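Local atomic coordinates of glycosylation Associate Protein 1 (Streptococcus agalactiae serotype V, PDB entry 6OYC), a protein that probably acts as a GT-B-like, sugar-binding subunit of a complex that supports the glycosylation and export of adhesins through the accessory Sec pathway. Residues A[17-22]-A[56-61]; A[119-124]-A[132-137]; A[165-170]-A[180-185]. All blocks are in the same frame, centred on the assembly; numbering follows the deposited sequence.

Interaction 1 of 3, residues A[17-22]-A[56-61]; sequences DNNYLW and MPNLRY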
# COMPACT_ATOMS: atom_id res chain seq x y z
N ASP A 17 2.60 -11.77 7.67
CA ASP A 17 1.69 -10.62 7.66
C ASP A 17 2.41 -9.38 7.14
O ASP A 17 3.53 -9.08 7.56
CB ASP A 17 1.17 -10.40 9.10
CG ASP A 17 0.04 -9.34 9.21
OD1 ASP A 17 -0.50 -8.84 8.19
OD2 ASP A 17 -0.32 -9.03 10.38
N ASN A 18 1.77 -8.65 6.23
CA ASN A 18 2.32 -7.37 5.77
C ASN A 18 1.86 -6.19 6.60
O ASN A 18 2.23 -5.05 6.30
CB ASN A 18 1.98 -7.12 4.29
CG ASN A 18 0.50 -6.78 4.06
OD1 ASN A 18 -0.35 -7.06 4.91
ND2 ASN A 18 0.20 -6.17 2.92
N ASN A 19 1.03 -6.40 7.62
CA ASN A 19 0.48 -5.27 8.35
C ASN A 19 1.60 -4.48 9.02
O ASN A 19 2.70 -4.97 9.26
CB ASN A 19 -0.56 -5.74 9.38
CG ASN A 19 -1.56 -4.64 9.74
OD1 ASN A 19 -1.61 -3.60 9.07
ND2 ASN A 19 -2.36 -4.85 10.78
N TYR A 20 1.31 -3.20 9.27
CA TYR A 20 2.25 -2.25 9.83
C TYR A 20 1.61 -1.57 11.03
O TYR A 20 0.39 -1.54 11.18
CB TYR A 20 2.63 -1.20 8.77
CG TYR A 20 1.40 -0.72 8.02
CD1 TYR A 20 0.52 0.20 8.59
CD2 TYR A 20 1.11 -1.21 6.74
CE1 TYR A 20 -0.62 0.62 7.91
CE2 TYR A 20 -0.02 -0.78 6.05
CZ TYR A 20 -0.89 0.13 6.63
OH TYR A 20 -2.01 0.53 5.94
N LEU A 21 2.44 -1.02 11.91
CA LEU A 21 1.89 -0.21 12.99
C LEU A 21 1.16 1.01 12.43
O LEU A 21 1.61 1.62 11.45
CB LEU A 21 3.00 0.23 13.94
CG LEU A 21 3.90 -0.91 14.40
CD1 LEU A 21 5.03 -0.39 15.31
CD2 LEU A 21 3.06 -1.97 15.10
N TRP A 22 0.03 1.36 13.06
CA TRP A 22 -0.82 2.40 12.50
C TRP A 22 -0.09 3.73 12.34
O TRP A 22 -0.44 4.53 11.47
CB TRP A 22 -2.08 2.58 13.35
CG TRP A 22 -1.91 3.34 14.66
CD1 TRP A 22 -1.86 2.80 15.92
CD2 TRP A 22 -1.84 4.77 14.84
NE1 TRP A 22 -1.75 3.79 16.86
CE2 TRP A 22 -1.74 5.01 16.23
CE3 TRP A 22 -1.86 5.87 13.97
CZ2 TRP A 22 -1.65 6.30 16.77
CZ3 TRP A 22 -1.78 7.15 14.50
CH2 TRP A 22 -1.67 7.36 15.89
N MET A 56 -2.31 -13.46 6.32
CA MET A 56 -2.92 -12.12 6.31
C MET A 56 -4.06 -12.02 7.33
O MET A 56 -5.24 -11.93 6.96
CB MET A 56 -3.41 -11.78 4.90
CG MET A 56 -2.28 -11.48 3.93
SD MET A 56 -1.62 -9.85 4.31
CE MET A 56 -2.64 -8.83 3.24
N PRO A 57 -3.74 -12.01 8.63
CA PRO A 57 -4.81 -11.94 9.64
C PRO A 57 -5.64 -10.66 9.57
O PRO A 57 -6.76 -10.63 10.10
CB PRO A 57 -4.04 -12.03 10.97
CG PRO A 57 -2.64 -11.58 10.62
CD PRO A 57 -2.40 -12.05 9.23
N ASN A 58 -5.15 -9.61 8.91
CA ASN A 58 -5.87 -8.36 8.76
C ASN A 58 -6.43 -8.19 7.36
O ASN A 58 -6.64 -7.06 6.91
CB ASN A 58 -4.98 -7.17 9.11
CG ASN A 58 -5.73 -6.12 9.85
OD1 ASN A 58 -6.44 -6.42 10.81
ND2 ASN A 58 -5.61 -4.86 9.39
N LEU A 59 -6.70 -9.30 6.66
CA LEU A 59 -7.01 -9.24 5.24
C LEU A 59 -8.33 -8.51 4.98
O LEU A 59 -8.45 -7.78 3.99
CB LEU A 59 -7.04 -10.65 4.66
CG LEU A 59 -7.42 -10.80 3.19
CD1 LEU A 59 -6.52 -9.95 2.31
CD2 LEU A 59 -7.33 -12.28 2.76
N ARG A 60 -9.32 -8.70 5.85
CA ARG A 60 -10.63 -8.14 5.54
C ARG A 60 -10.62 -6.62 5.66
O ARG A 60 -11.19 -5.93 4.80
CB ARG A 60 -11.70 -8.80 6.43
CG ARG A 60 -12.15 -10.21 5.92
CD ARG A 60 -12.02 -11.31 6.98
NE ARG A 60 -10.69 -11.32 7.58
CZ ARG A 60 -9.66 -12.04 7.13
NH1 ARG A 60 -9.81 -12.85 6.08
NH2 ARG A 60 -8.49 -11.96 7.75
N TYR A 61 -9.95 -6.06 6.68
CA TYR A 61 -9.77 -4.62 6.71
C TYR A 61 -8.94 -4.16 5.53
O TYR A 61 -9.23 -3.12 4.92
CB TYR A 61 -9.12 -4.15 8.02
CG TYR A 61 -10.14 -4.04 9.12
CD1 TYR A 61 -11.29 -3.26 8.97
CD2 TYR A 61 -9.98 -4.74 10.31
CE1 TYR A 61 -12.23 -3.17 9.98
CE2 TYR A 61 -10.91 -4.66 11.32
CZ TYR A 61 -12.04 -3.88 11.14
OH TYR A 61 -12.96 -3.81 12.14
O HOH W 1 -3.00 -8.99 7.24
O HOH W 2 -3.67 -3.81 7.17
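Asp-17 lays its carboxylate against the ring of Pro-57. The closest atoms are Asp-17 OD2 and Pro-57 CG, 3.5 Å apart, and Asp-17 CG sits 3.6 Å from Pro-57 CD. With CG anti to the backbone N (chi1 -172°), Asp-17 OD1 accepts from Asn-19 N at 2.9 Å. This closes an Asx turn, and the N-H arrives from above the carboxylate plane. A water donates to Asp-17 OD1 at 2.7 Å and accepts from Asn-58 N at 2.8 Å. OD1 is thus held by two donors, and the water bridges the two segments. Next, the amide end of Asn-18 packs on the sulfur and methyl of Met-56, whose chain is bent at chi2 and chi3. The orientation of this amide is doubtful. Asn-19 then brings its amide to that of Asn-58, with planes only 17° apart. No direct hydrogen bond joins them. A second water donates to Asn-19 OD1 at 2.8 Å and accepts from Asn-58 ND2 at 3.1 Å. The other end of the Asn-58 amide is taken by Asn-130. Met-56 to Leu-59 form a type I beta turn, with Asn-58 at the N-cap position of helix 59-65, though its side chain makes no capping bond. The arrangement is an Asx turn docked, partly through water, on the turn that starts the helix after strand 48-52 of a parallel sheet, a topology consistent with the GT-B clan.

Interaction 2 of 3, residues A[119-124]-A[132-137]; sequences LIAKVQ and THIDYF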
# COMPACT_ATOMS: atom_id res chain seq x y z
N LEU A 119 6.34 -4.06 33.46
CA LEU A 119 5.70 -4.16 32.15
C LEU A 119 5.12 -5.56 31.96
O LEU A 119 5.84 -6.56 32.07
CB LEU A 119 6.70 -3.85 31.04
CG LEU A 119 6.11 -3.81 29.62
CD1 LEU A 119 4.92 -2.83 29.51
CD2 LEU A 119 7.18 -3.45 28.60
N ILE A 120 3.82 -5.64 31.69
CA ILE A 120 3.20 -6.89 31.28
C ILE A 120 3.01 -6.97 29.77
O ILE A 120 3.26 -8.00 29.17
CB ILE A 120 1.85 -7.09 32.01
CG1 ILE A 120 2.03 -6.98 33.52
CG2 ILE A 120 1.26 -8.43 31.63
CD1 ILE A 120 3.11 -7.87 34.03
N ALA A 121 2.56 -5.89 29.13
CA ALA A 121 2.22 -5.99 27.73
C ALA A 121 2.18 -4.62 27.09
O ALA A 121 2.01 -3.60 27.76
CB ALA A 121 0.87 -6.70 27.53
N LYS A 122 2.35 -4.62 25.76
CA LYS A 122 2.11 -3.45 24.93
C LYS A 122 1.01 -3.79 23.94
O LYS A 122 1.07 -4.82 23.27
CB LYS A 122 3.37 -3.02 24.19
CG LYS A 122 4.49 -2.68 25.10
CD LYS A 122 5.61 -1.96 24.35
CE LYS A 122 6.86 -1.83 25.25
NZ LYS A 122 7.84 -0.77 24.79
N VAL A 123 -0.01 -2.95 23.88
CA VAL A 123 -1.20 -3.22 23.09
C VAL A 123 -1.15 -2.36 21.85
O VAL A 123 -0.94 -1.14 21.96
CB VAL A 123 -2.47 -2.96 23.91
CG1 VAL A 123 -3.71 -3.17 23.05
CG2 VAL A 123 -2.48 -3.85 25.16
N GLN A 124 -1.32 -2.97 20.67
CA GLN A 124 -1.18 -2.26 19.41
C GLN A 124 -2.50 -2.29 18.65
O GLN A 124 -3.21 -3.31 18.66
CB GLN A 124 -0.07 -2.86 18.54
CG GLN A 124 1.34 -2.52 19.07
CD GLN A 124 1.84 -1.19 18.55
OE1 GLN A 124 1.10 -0.45 17.88
NE2 GLN A 124 3.11 -0.87 18.84
N THR A 132 -4.73 -5.48 16.95
CA THR A 132 -3.95 -6.31 16.03
C THR A 132 -3.02 -7.26 16.76
O THR A 132 -3.01 -8.47 16.48
CB THR A 132 -3.14 -5.44 15.07
OG1 THR A 132 -2.46 -4.41 15.80
CG2 THR A 132 -4.05 -4.81 14.02
N HIS A 133 -2.22 -6.76 17.70
CA HIS A 133 -1.37 -7.69 18.43
C HIS A 133 -1.06 -7.15 19.81
O HIS A 133 -1.15 -5.94 20.08
CB HIS A 133 -0.08 -8.02 17.65
CG HIS A 133 0.85 -6.87 17.43
ND1 HIS A 133 0.80 -6.07 16.30
CD2 HIS A 133 1.91 -6.44 18.15
CE1 HIS A 133 1.77 -5.17 16.36
NE2 HIS A 133 2.46 -5.38 17.46
N ILE A 134 -0.71 -8.07 20.71
CA ILE A 134 -0.20 -7.74 22.03
C ILE A 134 1.19 -8.36 22.20
O ILE A 134 1.36 -9.58 22.05
CB ILE A 134 -1.14 -8.22 23.14
CG1 ILE A 134 -2.50 -7.54 23.03
CG2 ILE A 134 -0.49 -8.00 24.49
CD1 ILE A 134 -3.57 -8.26 23.80
N ASP A 135 2.18 -7.51 22.51
CA ASP A 135 3.49 -7.99 22.93
C ASP A 135 3.43 -8.27 24.42
O ASP A 135 3.15 -7.37 25.21
CB ASP A 135 4.58 -6.96 22.64
CG ASP A 135 4.84 -6.77 21.14
OD1 ASP A 135 4.37 -7.60 20.32
OD2 ASP A 135 5.50 -5.77 20.80
N TYR A 136 3.67 -9.52 24.80
CA TYR A 136 3.53 -9.95 26.18
C TYR A 136 4.93 -10.18 26.74
O TYR A 136 5.77 -10.81 26.09
CB TYR A 136 2.67 -11.21 26.26
CG TYR A 136 2.02 -11.39 27.60
CD1 TYR A 136 2.70 -12.00 28.65
CD2 TYR A 136 0.72 -10.96 27.83
CE1 TYR A 136 2.10 -12.16 29.88
CE2 TYR A 136 0.11 -11.13 29.05
CZ TYR A 136 0.80 -11.73 30.08
OH TYR A 136 0.18 -11.90 31.30
N PHE A 137 5.17 -9.65 27.93
CA PHE A 137 6.52 -9.52 28.46
C PHE A 137 6.65 -10.35 29.72
O PHE A 137 5.67 -10.57 30.44
CB PHE A 137 6.88 -8.06 28.82
CG PHE A 137 7.16 -7.22 27.63
CD1 PHE A 137 6.11 -6.73 26.85
CD2 PHE A 137 8.47 -6.91 27.28
CE1 PHE A 137 6.36 -5.96 25.75
CE2 PHE A 137 8.73 -6.13 26.17
CZ PHE A 137 7.67 -5.66 25.39
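The His-133 ring, set between its own backbone N and carbonyl carbon (chi1 65°), leans over the side chain of Gln-124. Gln-124 CB lies over one ring face, 3.8 Å from the centroid, a CH-pi contact. The Gln-124 chain bends at chi2 (-86°), which turns its amide away from the partner strand to Tyr-23. Toward the other end of the hairpin, Leu-119 CD2 sits above the centre of the Phe-137 ring, 3.6 Å from its centroid and only 2° off the ring normal. Lys-122 CG touches this ring too, 3.8 Å from Phe-137 CE1. On the face opposite Gln-124 and His-133, Ala-121 CB meets Ile-134 CG2 at 3.6 Å. Ile-120 runs alongside Tyr-136, with Ile-120 CG2 3.7 Å from Tyr-136 CZ. The backbones pair antiparallel. Lys-122 and Asp-135 are a hydrogen-bonded pair, with Lys-122 N to Asp-135 O at 2.9 Å and Asp-135 N to Lys-122 O at 3.0 Å. Phe-137 N gives a further bond to Ile-120 O at 2.8 Å. Ile-120 and Ala-121 form a classic beta bulge opposite Val-113. The two strands make a beta hairpin inside a large antiparallel sheet. Strand 111-115 pairs with strand 118-125 on the side away from strand 131-138. Strand 141-148 pairs with strand 131-138 and supplies Lys-145, which forms a salt bridge with Asp-135.

Interaction 3 of 3, residues A[165-170]-A[180-185]; sequences EAYQDY and REYLRE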
# COMPACT_ATOMS: atom_id res chain seq x y z
N GLU A 165 13.32 -14.44 18.07
CA GLU A 165 12.21 -15.27 17.60
C GLU A 165 12.58 -16.75 17.69
O GLU A 165 13.68 -17.16 17.31
CB GLU A 165 11.85 -14.89 16.17
CG GLU A 165 11.31 -13.46 16.08
CD GLU A 165 10.85 -13.08 14.69
OE1 GLU A 165 11.42 -13.59 13.70
OE2 GLU A 165 9.92 -12.26 14.57
N ALA A 166 11.66 -17.54 18.23
CA ALA A 166 11.85 -18.98 18.33
C ALA A 166 10.93 -19.73 17.37
O ALA A 166 11.42 -20.39 16.45
CB ALA A 166 11.63 -19.41 19.79
N TYR A 167 9.61 -19.60 17.51
CA TYR A 167 8.65 -20.26 16.62
C TYR A 167 7.28 -19.60 16.76
O TYR A 167 7.00 -18.88 17.72
CB TYR A 167 8.55 -21.76 16.91
CG TYR A 167 8.22 -22.06 18.37
CD1 TYR A 167 6.91 -22.04 18.83
CD2 TYR A 167 9.23 -22.33 19.28
CE1 TYR A 167 6.62 -22.30 20.15
CE2 TYR A 167 8.94 -22.58 20.61
CZ TYR A 167 7.64 -22.56 21.03
OH TYR A 167 7.37 -22.82 22.35
N GLN A 168 6.41 -19.92 15.81
CA GLN A 168 5.07 -19.35 15.73
C GLN A 168 4.04 -20.47 15.66
O GLN A 168 4.12 -21.33 14.77
CB GLN A 168 4.94 -18.44 14.50
CG GLN A 168 3.71 -17.56 14.54
CD GLN A 168 3.99 -16.13 14.07
OE1 GLN A 168 5.01 -15.86 13.43
NE2 GLN A 168 3.08 -15.21 14.39
N ASP A 169 3.09 -20.46 16.58
CA ASP A 169 1.98 -21.41 16.58
C ASP A 169 0.77 -20.78 15.91
O ASP A 169 0.28 -19.75 16.37
CB ASP A 169 1.65 -21.85 18.01
CG ASP A 169 2.73 -22.73 18.60
OD1 ASP A 169 3.69 -23.04 17.85
OD2 ASP A 169 2.62 -23.13 19.79
N TYR A 170 0.28 -21.41 14.84
CA TYR A 170 -0.90 -20.92 14.14
C TYR A 170 -2.11 -21.70 14.62
O TYR A 170 -2.07 -22.93 14.65
CB TYR A 170 -0.78 -21.04 12.63
CG TYR A 170 0.33 -20.27 11.96
CD1 TYR A 170 1.66 -20.69 12.07
CD2 TYR A 170 0.05 -19.14 11.17
CE1 TYR A 170 2.69 -20.00 11.42
CE2 TYR A 170 1.07 -18.43 10.53
CZ TYR A 170 2.39 -18.87 10.65
OH TYR A 170 3.40 -18.20 10.01
N ARG A 180 3.10 -25.41 13.77
CA ARG A 180 4.15 -24.59 14.35
C ARG A 180 5.24 -24.36 13.31
O ARG A 180 5.71 -25.31 12.67
CB ARG A 180 4.74 -25.24 15.60
CG ARG A 180 6.07 -24.65 16.03
CD ARG A 180 6.52 -25.24 17.36
NE ARG A 180 5.45 -25.21 18.34
CZ ARG A 180 5.60 -25.58 19.61
NH1 ARG A 180 6.79 -25.99 20.04
NH2 ARG A 180 4.57 -25.52 20.44
N GLU A 181 5.63 -23.09 13.13
CA GLU A 181 6.66 -22.68 12.19
C GLU A 181 7.84 -22.14 12.99
O GLU A 181 7.69 -21.16 13.72
CB GLU A 181 6.16 -21.59 11.23
CG GLU A 181 7.23 -21.04 10.27
CD GLU A 181 6.82 -19.75 9.54
OE1 GLU A 181 5.82 -19.08 9.90
OE2 GLU A 181 7.51 -19.41 8.57
N TYR A 182 9.00 -22.79 12.86
CA TYR A 182 10.19 -22.37 13.58
C TYR A 182 10.83 -21.17 12.89
O TYR A 182 10.71 -20.98 11.67
CB TYR A 182 11.18 -23.54 13.71
CG TYR A 182 10.76 -24.51 14.81
CD1 TYR A 182 9.77 -25.47 14.58
CD2 TYR A 182 11.31 -24.44 16.08
CE1 TYR A 182 9.37 -26.35 15.58
CE2 TYR A 182 10.91 -25.30 17.10
CZ TYR A 182 9.94 -26.26 16.83
OH TYR A 182 9.53 -27.12 17.83
N LEU A 183 11.54 -20.34 13.69
CA LEU A 183 12.00 -19.02 13.28
C LEU A 183 13.46 -18.77 13.63
O LEU A 183 13.88 -17.61 13.71
CB LEU A 183 11.13 -17.92 13.93
CG LEU A 183 9.62 -17.96 13.66
CD1 LEU A 183 8.90 -16.88 14.47
CD2 LEU A 183 9.32 -17.82 12.15
N ARG A 184 14.25 -19.81 13.85
CA ARG A 184 15.64 -19.62 14.22
C ARG A 184 16.54 -19.68 13.00
O ARG A 184 16.15 -20.15 11.94
CB ARG A 184 16.07 -20.68 15.23
CG ARG A 184 15.40 -20.50 16.56
CD ARG A 184 15.13 -21.84 17.21
NE ARG A 184 14.73 -21.71 18.61
CZ ARG A 184 14.08 -22.66 19.27
NH1 ARG A 184 13.75 -23.79 18.64
NH2 ARG A 184 13.74 -22.48 20.54
N GLU A 185 17.77 -19.19 13.17
CA GLU A 185 18.76 -19.37 12.12
C GLU A 185 18.97 -20.85 11.85
O GLU A 185 19.17 -21.65 12.77
CB GLU A 185 20.08 -18.71 12.53
CG GLU A 185 21.25 -19.04 11.59
CD GLU A 185 21.43 -17.98 10.50
OE1 GLU A 185 21.71 -18.36 9.34
OE2 GLU A 185 21.31 -16.77 10.80
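Glu-181 OE1 is gripped twice. Tyr-170 OH donates to Glu-181 OE1 at 2.6 Å, nearly in line with the C-O bond, and Arg-13 forms a salt bridge with the same oxygen. The arginine charge and the tyrosine donor would probably both favour the ionised carboxylate. Gln-168 and Glu-181 are a hydrogen-bonded pair, with Gln-168 N to Glu-181 O at 2.7 Å and Glu-181 N to Gln-168 O at 2.8 Å. The segments belong to a beta hairpin, strands 164-171 and 177-182, in the antiparallel sheet. Ala-166 and Tyr-167 make a classic beta bulge opposite Tyr-159; Leu-183 N bonds to Ala-166 O, within the bulge, at 2.8 Å, from above the carbonyl plane. On the face of Asp-169 and Tyr-167, Arg-180 bends at chi3 (-48°) to meet Asp-169 side-on. Arg-180 NE to Asp-169 OD1 is 2.8 Å and Arg-180 NH2 to Asp-169 OD2 is 3.2 Å; both oxygens use their syn lone pairs but lie tilted from the guanidinium plane. Asp-169 OD2 also forms a salt bridge with Arg-177. The guanidinium also lies flat on the Tyr-167 ring, planes 10° apart, with Arg-180 CZ 3.5 Å from Tyr-167 CE1. Tyr-167 CB packs over one face of the Tyr-182 ring.

Overall arrangement
The three contacts follow one another along the chain; none nests in or crosses another. Interaction 1 comes first. It brings the long loop after strand 2-5 back to the start of helix 59-65, enclosing helix 33-43 and strand 48-52. Interactions 2 and 3 are two short-range hairpins of the same large antiparallel sheet, with centres about 18 Å apart. Strands 141-148 and 154-161 lie between them in the sheet. Interaction 1 touches interaction 2 directly: Asn-19 packs on Thr-132, and Leu-21 on His-133 and Gln-124. Interaction 3 stays about 7 Å from interaction 1 at the nearest atoms. The loop holding 17-22 therefore ties the N-terminal parallel-sheet region to the antiparallel sheet.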